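Local coordinates for putative aldo/keto reductase (Salmonella enterica subsp. enterica serovar Typhimurium, PDB 4R9O), which probably acts as an NADP-dependent oxidoreductase of the aldo/keto reductase family, built on a TIM barrel, at residues S39-E42 with E43-D46. Residues are numbered along the deposited sequence; the frame is centred on the assembly and turned at random.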
ATOM      1  N   SER C  39      35.862  12.232 -30.779  1.00 41.06           N
ATOM      2  CA  SER C  39      35.474  11.301 -31.835  1.00 41.31           C
ATOM      3  C   SER C  39      34.068  10.735 -31.621  1.00 38.01           C
ATOM      4  O   SER C  39      33.296  10.611 -32.575  1.00 37.26           O
ATOM      5  CB  SER C  39      36.489  10.158 -31.923  1.00 43.13           C
ATOM      6  OG  SER C  39      37.792  10.679 -32.071  1.00 48.35           O
ATOM      7  N   PHE C  40      33.754  10.388 -30.372  1.00 33.54           N
ATOM      8  CA  PHE C  40      32.436   9.856 -30.016  1.00 35.29           C
ATOM      9  C   PHE C  40      31.322  10.876 -30.266  1.00 35.54           C
ATOM     10  O   PHE C  40      30.266  10.536 -30.800  1.00 37.39           O
ATOM     11  CB  PHE C  40      32.414   9.405 -28.546  1.00 34.33           C
ATOM     12  CG  PHE C  40      31.080   8.881 -28.096  1.00 35.54           C
ATOM     13  CD1 PHE C  40      30.638   7.634 -28.506  1.00 37.50           C
ATOM     14  CD2 PHE C  40      30.264   9.639 -27.265  1.00 35.40           C
ATOM     15  CE1 PHE C  40      29.410   7.149 -28.103  1.00 38.82           C
ATOM     16  CE2 PHE C  40      29.027   9.167 -26.858  1.00 33.52           C
ATOM     17  CZ  PHE C  40      28.594   7.923 -27.269  1.00 35.72           C
ATOM     18  N   ILE C  41      31.561  12.120 -29.865  1.00 35.13           N
ATOM     19  CA  ILE C  41      30.636  13.215 -30.132  1.00 35.31           C
ATOM     20  C   ILE C  41      30.429  13.379 -31.635  1.00 36.34           C
ATOM     21  O   ILE C  41      29.299  13.415 -32.109  1.00 36.97           O
ATOM     22  CB  ILE C  41      31.144  14.547 -29.531  1.00 38.21           C
ATOM     23  CG1 ILE C  41      31.154  14.473 -28.000  1.00 35.89           C
ATOM     24  CG2 ILE C  41      30.284  15.717 -30.008  1.00 37.59           C
ATOM     25  CD1 ILE C  41      31.867  15.630 -27.332  1.00 36.48           C
ATOM     26  N   GLU C  42      31.530  13.463 -32.383  1.00 36.36           N
ATOM     27  CA  GLU C  42      31.459  13.575 -33.837  1.00 38.31           C
ATOM     28  C   GLU C  42      30.685  12.420 -34.458  1.00 38.26           C
ATOM     29  O   GLU C  42      29.994  12.600 -35.457  1.00 41.21           O
ATOM     30  CB  GLU C  42      32.870  13.640 -34.442  1.00 40.96           C
ATOM     31  CG  GLU C  42      33.581  14.946 -34.177  1.00 41.37           C
ATOM     32  CD  GLU C  42      34.965  14.983 -34.781  1.00 46.79           C
ATOM     33  OE1 GLU C  42      35.491  13.904 -35.123  1.00 50.06           O
ATOM     34  OE2 GLU C  42      35.523  16.093 -34.907  1.00 48.12           O
ATOM     35  N   GLU C  43      30.801  11.232 -33.870  1.00 34.39           N
ATOM     36  CA  GLU C  43      30.138  10.054 -34.421  1.00 40.00           C
ATOM     37  C   GLU C  43      28.626  10.069 -34.184  1.00 38.87           C
ATOM     38  O   GLU C  43      27.862   9.651 -35.057  1.00 36.25           O
ATOM     39  CB  GLU C  43      30.757   8.771 -33.854  1.00 41.27           C
ATOM     40  CG  GLU C  43      31.931   8.257 -34.703  0.87 46.16           C
ATOM     41  CD  GLU C  43      32.749   7.169 -34.025  0.20 49.42           C
ATOM     42  OE1 GLU C  43      32.630   7.006 -32.796  1.00 49.42           O
ATOM     43  OE2 GLU C  43      33.521   6.479 -34.727  0.67 53.43           O
ATOM     44  N   HIS C  44      28.167  10.542 -33.025  1.00 38.08           N
ATOM     45  CA  HIS C  44      26.723  10.539 -32.830  1.00 36.41           C
ATOM     46  C   HIS C  44      26.123  11.772 -33.514  1.00 37.00           C
ATOM     47  O   HIS C  44      24.971  11.747 -33.955  1.00 40.18           O
ATOM     48  CB  HIS C  44      26.332  10.407 -31.334  1.00 38.06           C
ATOM     49  CG  HIS C  44      26.586  11.611 -30.468  1.00 36.01           C
ATOM     50  ND1 HIS C  44      25.982  12.833 -30.674  1.00 34.84           N
ATOM     51  CD2 HIS C  44      27.302  11.737 -29.323  1.00 34.39           C
ATOM     52  CE1 HIS C  44      26.352  13.672 -29.721  1.00 34.79           C
ATOM     53  NE2 HIS C  44      27.148  13.030 -28.885  1.00 34.24           N
ATOM     54  N   LEU C  45      26.930  12.815 -33.653  1.00 35.70           N
ATOM     55  CA  LEU C  45      26.569  13.999 -34.429  1.00 36.44           C
ATOM     56  C   LEU C  45      26.250  13.620 -35.875  1.00 39.32           C
ATOM     57  O   LEU C  45      25.247  14.057 -36.438  1.00 39.07           O
ATOM     58  CB  LEU C  45      27.715  15.011 -34.381  1.00 40.45           C
ATOM     59  CG  LEU C  45      27.476  16.506 -34.146  1.00 42.32           C
ATOM     60  CD1 LEU C  45      26.289  16.756 -33.253  1.00 40.16           C
ATOM     61  CD2 LEU C  45      28.725  17.132 -33.536  1.00 39.78           C
ATOM     62  N   ASP C  46      27.119  12.792 -36.457  1.00 41.55           N
ATOM     63  CA  ASP C  46      26.956  12.272 -37.812  1.00 46.65           C
ATOM     64  C   ASP C  46      25.670  11.486 -37.993  1.00 45.16           C
ATOM     65  O   ASP C  46      25.087  11.478 -39.073  1.00 47.26           O
ATOM     66  CB  ASP C  46      28.138  11.377 -38.180  1.00 54.33           C
ATOM     67  CG  ASP C  46      29.324  12.158 -38.692  1.00 61.85           C
ATOM     68  OD1 ASP C  46      29.102  13.187 -39.368  1.00 64.74           O
ATOM     69  OD2 ASP C  46      30.473  11.740 -38.427  1.00 64.34           O
TER
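Phe40 and His44, one turn apart on helix 34-46 of the TIM barrel, meet as an offset edge-to-face pair. The edge of the imidazole is turned toward the phenyl face, the planes stand at 78°, and CE2 of Phe40 lies 4.0 Å from CD2 of His44. With CG of His44 between its backbone N and carbonyl carbon (chi1 72°), the imidazole is placed over the backbone of Ile41. Ile41 O sits above the centre of its face, 3.6 Å from the ring plane, and Ile41 CA makes an off-centre CH-pi contact. Ile41 and Leu45 run side by side, CG2 to CD2 4.1 Å. Successive i to i+4 backbone bonds hold the turns together, among them His44 N to Phe40 O at 3.1 Å. Both imidazole nitrogens are engaged, ND1 with Val49 O and NE2 with Tyr24 OH, which should fix the ring's rotation. Ile269 of helix 269-276 and Met22 of strand 16-23 touch both Phe40 and His44, while Phe67 and Ala70 of helix 63-73 meet Ile41. The Phe40 side chain also comes within about 4 Å of Gly267, which probably binds NADP(+). The same Ile41 O that lies over the imidazole accepts the bond from Leu45 N at 2.9 Å, with a C=O...N angle of 163°.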